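Local coordinates for OBG-type G domain-containing protein (Pyrococcus horikoshii, PDB 2E87) that binds GDP, and probably GTP, through an Obg-type G domain, although its cellular role is unknown, at residues T13-I18 with V139-D144; H92-G97 with D144-Y149. One frame throughout, in Å; residues are numbered along the deposited sequence.

How the interactions relate
Interactions 1 and 2 are neighbouring joints of one helical bundle, their centres about 11 Å apart, and both fall in the range of the NOG1 N-terminal helical domain. Asp144 belongs to both: its carboxylate faces helix 14-30 in interaction 1, while its backbone begins the helix 144-156 that packs on helix 88-117 in interaction 2. The contacts also touch directly. Ile143 CG2 lies 3.6 Å from Gly97 O, and Leu147 CD1 comes within 3.8 Å of Ala14 N. The passage from helix 122-142 into helix 144-156 thus has helix 14-30 and helix 88-117 both packed against it. Both contacts lie away from the GDP site, whose residues belong to the G domain.

Interaction 1. Residues T13-I18 with V139-D144; sequences TADELI and VLRDID
Asp144 reaches across to the start of helix 14-30 and takes the backbone N-H of Ala14, with Ala14 N 2.7 Å from Asp144 OD2. The bond is fairly straight (157° at the hydrogen) and meets the oxygen nearly along its C-O axis. The carboxylate gets there because Asp144 holds CG anti to its own backbone N (chi1 -165°), and this also lays OD2 against the methyl of Ala14. A water donates a hydrogen bond to Asp144 OD2 at 2.8 Å and accepts from Asp15 N, so one oxygen serves two successive amides of the first helical turn, the second through the water. The same turn carries a capping box: Thr13 OG1 takes a weak bond from Glu16 N, and Glu16 OE1 receives Thr13 N at 2.8 Å, from above the carboxylate plane.

Deeper in, Leu140 supplies the apolar side. Its CD1 meets Leu17 CD1 at 3.9 Å, the two side chains set roughly perpendicular, and touches Ile18 CG1 at 3.8 Å, where the two side chains run antiparallel alongside one another. Val57 of helix 38-67 touches both leucines. Toward the solvent, the extended chain of Arg141 brings its guanidinium over Ile18, whose CD1 lies 3.6 Å above one face, displaced from the centre of the group. Asp15 comes to the guanidinium edge instead, its carboxylate plane turned 63° away, in a long salt bridge of 4.0 Å between Asp15 OD1 and Arg141 NE.

Chemically, then, the strong link is a carboxylate set against the amide end of a helix. That end, with Arg148 salt-bridged to the other oxygen, would be expected to stabilise Asp144 as the anion, whereas the Asp15–Arg141 pair probably adds a looser attraction at the solvent-facing side.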
loop_
_atom_site.group_PDB
_atom_site.type_symbol
_atom_site.label_atom_id
_atom_site.label_comp_id
_atom_site.label_asym_id
_atom_site.label_seq_id
_atom_site.Cartn_x
_atom_site.Cartn_y
_atom_site.Cartn_z
ATOM N N THR A 13 -3.585 16.019 16.682
ATOM C CA THR A 13 -2.523 17.022 16.555
ATOM C C THR A 13 -1.909 17.272 17.935
ATOM O O THR A 13 -2.498 16.917 18.964
ATOM C CB THR A 13 -3.050 18.383 15.999
ATOM O OG1 THR A 13 -3.953 18.981 16.939
ATOM C CG2 THR A 13 -3.776 18.177 14.685
ATOM N N ALA A 14 -0.722 17.870 17.964
ATOM C CA ALA A 14 -0.072 18.145 19.241
ATOM C C ALA A 14 -1.049 18.855 20.204
ATOM O O ALA A 14 -1.193 18.456 21.358
ATOM C CB ALA A 14 1.181 18.989 19.018
ATOM N N ASP A 15 -1.728 19.888 19.724
ATOM C CA ASP A 15 -2.674 20.617 20.562
ATOM C C ASP A 15 -3.824 19.766 21.088
ATOM O O ASP A 15 -4.188 19.855 22.265
ATOM C CB ASP A 15 -3.264 21.808 19.809
ATOM C CG ASP A 15 -2.242 22.887 19.530
ATOM O OD1 ASP A 15 -1.280 23.015 20.324
ATOM O OD2 ASP A 15 -2.417 23.614 18.524
ATOM N N GLU A 16 -4.397 18.942 20.217
ATOM C CA GLU A 16 -5.514 18.093 20.627
ATOM C C GLU A 16 -5.055 17.090 21.673
ATOM O O GLU A 16 -5.796 16.780 22.594
ATOM C CB GLU A 16 -6.119 17.354 19.413
ATOM C CG GLU A 16 -6.550 18.277 18.280
ATOM C CD GLU A 16 -6.925 17.539 16.983
ATOM O OE1 GLU A 16 -6.320 16.484 16.678
ATOM O OE2 GLU A 16 -7.820 18.037 16.254
ATOM N N LEU A 17 -3.829 16.590 21.541
ATOM C CA LEU A 17 -3.328 15.613 22.503
ATOM C C LEU A 17 -3.066 16.307 23.825
ATOM O O LEU A 17 -3.349 15.772 24.893
ATOM C CB LEU A 17 -2.033 14.971 22.015
ATOM C CG LEU A 17 -1.959 13.442 21.933
ATOM C CD1 LEU A 17 -0.513 13.021 22.196
ATOM C CD2 LEU A 17 -2.881 12.789 22.949
ATOM N N ILE A 18 -2.511 17.508 23.744
ATOM C CA ILE A 18 -2.216 18.281 24.939
ATOM C C ILE A 18 -3.513 18.527 25.696
ATOM O O ILE A 18 -3.619 18.230 26.882
ATOM C CB ILE A 18 -1.579 19.636 24.579
ATOM C CG1 ILE A 18 -0.163 19.415 24.050
ATOM C CG2 ILE A 18 -1.559 20.546 25.796
ATOM C CD1 ILE A 18 0.468 20.677 23.455
ATOM N N VAL A 139 7.507 18.587 23.821
ATOM C CA VAL A 139 7.874 17.368 23.107
ATOM C C VAL A 139 6.839 17.122 22.015
ATOM O O VAL A 139 7.194 16.827 20.878
ATOM C CB VAL A 139 7.945 16.143 24.067
ATOM C CG1 VAL A 139 8.117 14.853 23.287
ATOM C CG2 VAL A 139 9.108 16.301 25.025
ATOM N N LEU A 140 5.560 17.286 22.340
ATOM C CA LEU A 140 4.504 17.058 21.348
ATOM C C LEU A 140 4.543 18.081 20.222
ATOM O O LEU A 140 4.218 17.761 19.072
ATOM C CB LEU A 140 3.114 17.072 22.002
ATOM C CG LEU A 140 2.862 15.936 22.991
ATOM C CD1 LEU A 140 1.461 16.056 23.613
ATOM C CD2 LEU A 140 3.041 14.611 22.240
ATOM N N ARG A 141 4.916 19.318 20.545
ATOM C CA ARG A 141 5.005 20.318 19.493
ATOM C C ARG A 141 6.210 20.026 18.620
ATOM O O ARG A 141 6.206 20.356 17.445
ATOM C CB ARG A 141 5.041 21.737 20.064
ATOM C CG ARG A 141 3.691 22.109 20.644
ATOM C CD ARG A 141 3.597 23.535 21.113
ATOM N NE ARG A 141 2.315 23.791 21.775
ATOM C CZ ARG A 141 2.189 24.085 23.070
ATOM N NH1 ARG A 141 3.272 24.159 23.842
ATOM N NH2 ARG A 141 0.985 24.313 23.592
ATOM N N ASP A 142 7.219 19.363 19.172
ATOM C CA ASP A 142 8.381 19.017 18.361
ATOM C C ASP A 142 7.951 18.070 17.224
ATOM O O ASP A 142 8.523 18.109 16.135
ATOM C CB ASP A 142 9.456 18.298 19.186
ATOM C CG ASP A 142 10.156 19.205 20.183
ATOM O OD1 ASP A 142 10.174 20.433 19.972
ATOM O OD2 ASP A 142 10.713 18.673 21.174
ATOM N N ILE A 143 6.956 17.215 17.481
ATOM C CA ILE A 143 6.503 16.273 16.454
ATOM C C ILE A 143 5.163 16.602 15.795
ATOM O O ILE A 143 4.649 15.786 15.031
ATOM C CB ILE A 143 6.398 14.809 16.996
ATOM C CG1 ILE A 143 5.295 14.713 18.040
ATOM C CG2 ILE A 143 7.723 14.359 17.586
ATOM C CD1 ILE A 143 4.930 13.287 18.389
ATOM N N ASP A 144 4.610 17.784 16.071
ATOM C CA ASP A 144 3.310 18.182 15.509
ATOM C C ASP A 144 3.271 18.077 13.970
ATOM O O ASP A 144 2.295 17.558 13.401
ATOM C CB ASP A 144 2.949 19.619 15.931
ATOM C CG ASP A 144 1.471 19.955 15.689
ATOM O OD1 ASP A 144 1.174 21.047 15.159
ATOM O OD2 ASP A 144 0.599 19.133 16.044
HETATM O O HOH W 1 -1.260 21.084 16.925
#

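Interaction 2. Residues H92-G97 with D144-Y149; sequences HKAMAG and DDRLRY. With SO4 (sulfate ion), chain B.
Lys93 O is the polar atom on which this contact turns. Within its helix it accepts from Gly97 N at 2.9 Å, and it also accepts a hydrogen bond from a water at 3.0 Å. That water in turn accepts from Arg146 NE, 2.7 Å away, and so bridges the two helices. The guanidinium itself has Lys93 O in its plane, at the edge, with Arg146 NE 3.6 Å from that oxygen.

The alkyl part of Arg146 does the packing. With CG anti to the carbonyl carbon (chi1 -73°) and the chain extended on to NE, it runs alongside helix 88-117, its CD 3.6 Å from Ala94 CA and 3.8 Å from Gly97 CA. At Gly97 a beta carbon would collide with that CD, so the bare backbone fits the approaching chain. Were Arg146 replaced by an alanine, the surface of Ala94 and Gly97 would probably lose its cover, and the bridging water its partner on helix 144-156.

One turn on, Tyr149 presents a ring edge, and its CD2 meets the methyl of Ala94 at 3.7 Å. Its hydroxyl is hydrogen-bonded to Val86 O, which anchors the far end of the ring. His92, directed away from helix 144-156, donates from NE2 to a sulfate, probably from the crystallisation liquor, that is also bound by Ser72.

The segment axes approach to 9.1 Å in a steeply oblique crossing, with 126° between the N-to-C directions. Ala94 and Gly97 thus give helix 88-117 a low surface along which Arg146 lies, a helix-helix joint of the all-helical NOG1 N-terminal bundle.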
loop_
_atom_site.group_PDB
_atom_site.type_symbol
_atom_site.label_atom_id
_atom_site.label_comp_id
_atom_site.label_asym_id
_atom_site.label_seq_id
_atom_site.Cartn_x
_atom_site.Cartn_y
_atom_site.Cartn_z
ATOM N N HIS A 92 8.673 6.444 7.634
ATOM C CA HIS A 92 9.448 5.801 8.686
ATOM C C HIS A 92 9.908 6.792 9.734
ATOM O O HIS A 92 9.871 6.494 10.928
ATOM C CB HIS A 92 10.671 5.076 8.105
ATOM C CG HIS A 92 10.403 3.654 7.720
ATOM N ND1 HIS A 92 11.116 3.001 6.736
ATOM C CD2 HIS A 92 9.513 2.753 8.200
ATOM C CE1 HIS A 92 10.675 1.760 6.625
ATOM N NE2 HIS A 92 9.703 1.584 7.503
ATOM N N LYS A 93 10.338 7.966 9.281
ATOM C CA LYS A 93 10.830 8.994 10.173
ATOM C C LYS A 93 9.756 9.647 11.006
ATOM O O LYS A 93 9.989 9.991 12.166
ATOM C CB LYS A 93 11.600 10.050 9.388
ATOM C CG LYS A 93 12.958 9.551 8.962
ATOM C CD LYS A 93 13.686 10.523 8.063
ATOM C CE LYS A 93 15.014 9.914 7.651
ATOM N NZ LYS A 93 15.722 10.735 6.647
ATOM N N ALA A 94 8.582 9.823 10.422
ATOM C CA ALA A 94 7.481 10.423 11.150
ATOM C C ALA A 94 7.133 9.451 12.277
ATOM O O ALA A 94 7.011 9.846 13.443
ATOM C CB ALA A 94 6.292 10.634 10.229
HETATM N N MSE A 95 7.004 8.172 11.929
HETATM C CA MSE A 95 6.687 7.159 12.926
HETATM C C MSE A 95 7.740 7.139 14.011
HETATM O O MSE A 95 7.414 7.042 15.190
HETATM C CB MSE A 95 6.579 5.781 12.279
HETATM C CG MSE A 95 5.375 5.613 11.363
HETATM SE SE MSE A 95 3.664 5.774 12.281
HETATM C CE MSE A 95 3.600 4.001 13.080
ATOM N N ALA A 96 9.006 7.238 13.620
ATOM C CA ALA A 96 10.091 7.229 14.593
ATOM C C ALA A 96 10.006 8.453 15.507
ATOM O O ALA A 96 10.451 8.418 16.644
ATOM C CB ALA A 96 11.447 7.180 13.884
ATOM N N GLY A 97 9.440 9.538 15.004
ATOM C CA GLY A 97 9.291 10.714 15.833
ATOM C C GLY A 97 8.278 10.412 16.933
ATOM O O GLY A 97 8.401 10.886 18.058
ATOM N N ASP A 144 4.610 17.784 16.071
ATOM C CA ASP A 144 3.310 18.182 15.509
ATOM C C ASP A 144 3.271 18.077 13.970
ATOM O O ASP A 144 2.295 17.558 13.401
ATOM C CB ASP A 144 2.949 19.619 15.931
ATOM C CG ASP A 144 1.471 19.955 15.689
ATOM O OD1 ASP A 144 1.174 21.047 15.159
ATOM O OD2 ASP A 144 0.599 19.133 16.044
ATOM N N ASP A 145 4.305 18.588 13.303
ATOM C CA ASP A 145 4.345 18.504 11.842
ATOM C C ASP A 145 4.303 17.030 11.420
ATOM O O ASP A 145 3.612 16.666 10.470
ATOM C CB ASP A 145 5.609 19.156 11.265
ATOM C CG ASP A 145 5.506 20.675 11.176
ATOM O OD1 ASP A 145 4.377 21.213 11.299
ATOM O OD2 ASP A 145 6.564 21.326 10.966
ATOM N N ARG A 146 5.056 16.186 12.117
ATOM C CA ARG A 146 5.046 14.758 11.801
ATOM C C ARG A 146 3.642 14.163 12.015
ATOM O O ARG A 146 3.182 13.354 11.225
ATOM C CB ARG A 146 6.051 13.993 12.664
ATOM C CG ARG A 146 7.513 14.191 12.325
ATOM C CD ARG A 146 8.335 13.235 13.184
ATOM N NE ARG A 146 9.774 13.465 13.159
ATOM C CZ ARG A 146 10.367 14.568 13.598
ATOM N NH1 ARG A 146 9.648 15.564 14.099
ATOM N NH2 ARG A 146 11.687 14.669 13.544
ATOM N N LEU A 147 2.957 14.565 13.075
ATOM C CA LEU A 147 1.623 14.033 13.319
ATOM C C LEU A 147 0.679 14.498 12.218
ATOM O O LEU A 147 -0.128 13.729 11.698
ATOM C CB LEU A 147 1.091 14.502 14.663
ATOM C CG LEU A 147 1.811 14.016 15.919
ATOM C CD1 LEU A 147 1.232 14.770 17.114
ATOM C CD2 LEU A 147 1.661 12.495 16.089
ATOM N N ARG A 148 0.790 15.766 11.860
ATOM C CA ARG A 148 -0.058 16.317 10.829
ATOM C C ARG A 148 0.195 15.591 9.509
ATOM O O ARG A 148 -0.740 15.247 8.801
ATOM C CB ARG A 148 0.186 17.815 10.729
ATOM C CG ARG A 148 -0.489 18.553 11.871
ATOM C CD ARG A 148 -0.005 19.980 12.035
ATOM N NE ARG A 148 -0.760 20.631 13.097
ATOM C CZ ARG A 148 -2.026 21.008 12.981
ATOM N NH1 ARG A 148 -2.679 20.817 11.841
ATOM N NH2 ARG A 148 -2.654 21.527 14.016
ATOM N N TYR A 149 1.460 15.341 9.198
ATOM C CA TYR A 149 1.794 14.612 7.983
ATOM C C TYR A 149 1.214 13.186 8.035
ATOM O O TYR A 149 0.660 12.713 7.050
ATOM C CB TYR A 149 3.305 14.537 7.793
ATOM C CG TYR A 149 3.757 13.364 6.943
ATOM C CD1 TYR A 149 3.676 13.405 5.550
ATOM C CD2 TYR A 149 4.242 12.187 7.544
ATOM C CE1 TYR A 149 4.069 12.301 4.766
ATOM C CE2 TYR A 149 4.633 11.084 6.776
ATOM C CZ TYR A 149 4.541 11.145 5.389
ATOM O OH TYR A 149 4.900 10.045 4.647
HETATM S S SO4 B . 8.731 -1.472 9.629
HETATM O O1 SO4 B . 7.876 -2.715 9.851
HETATM O O2 SO4 B . 7.876 -0.207 9.384
HETATM O O3 SO4 B . 9.517 -1.294 10.937
HETATM O O4 SO4 B . 9.582 -1.678 8.397
HETATM O O HOH W 2 11.957 11.930 13.357
#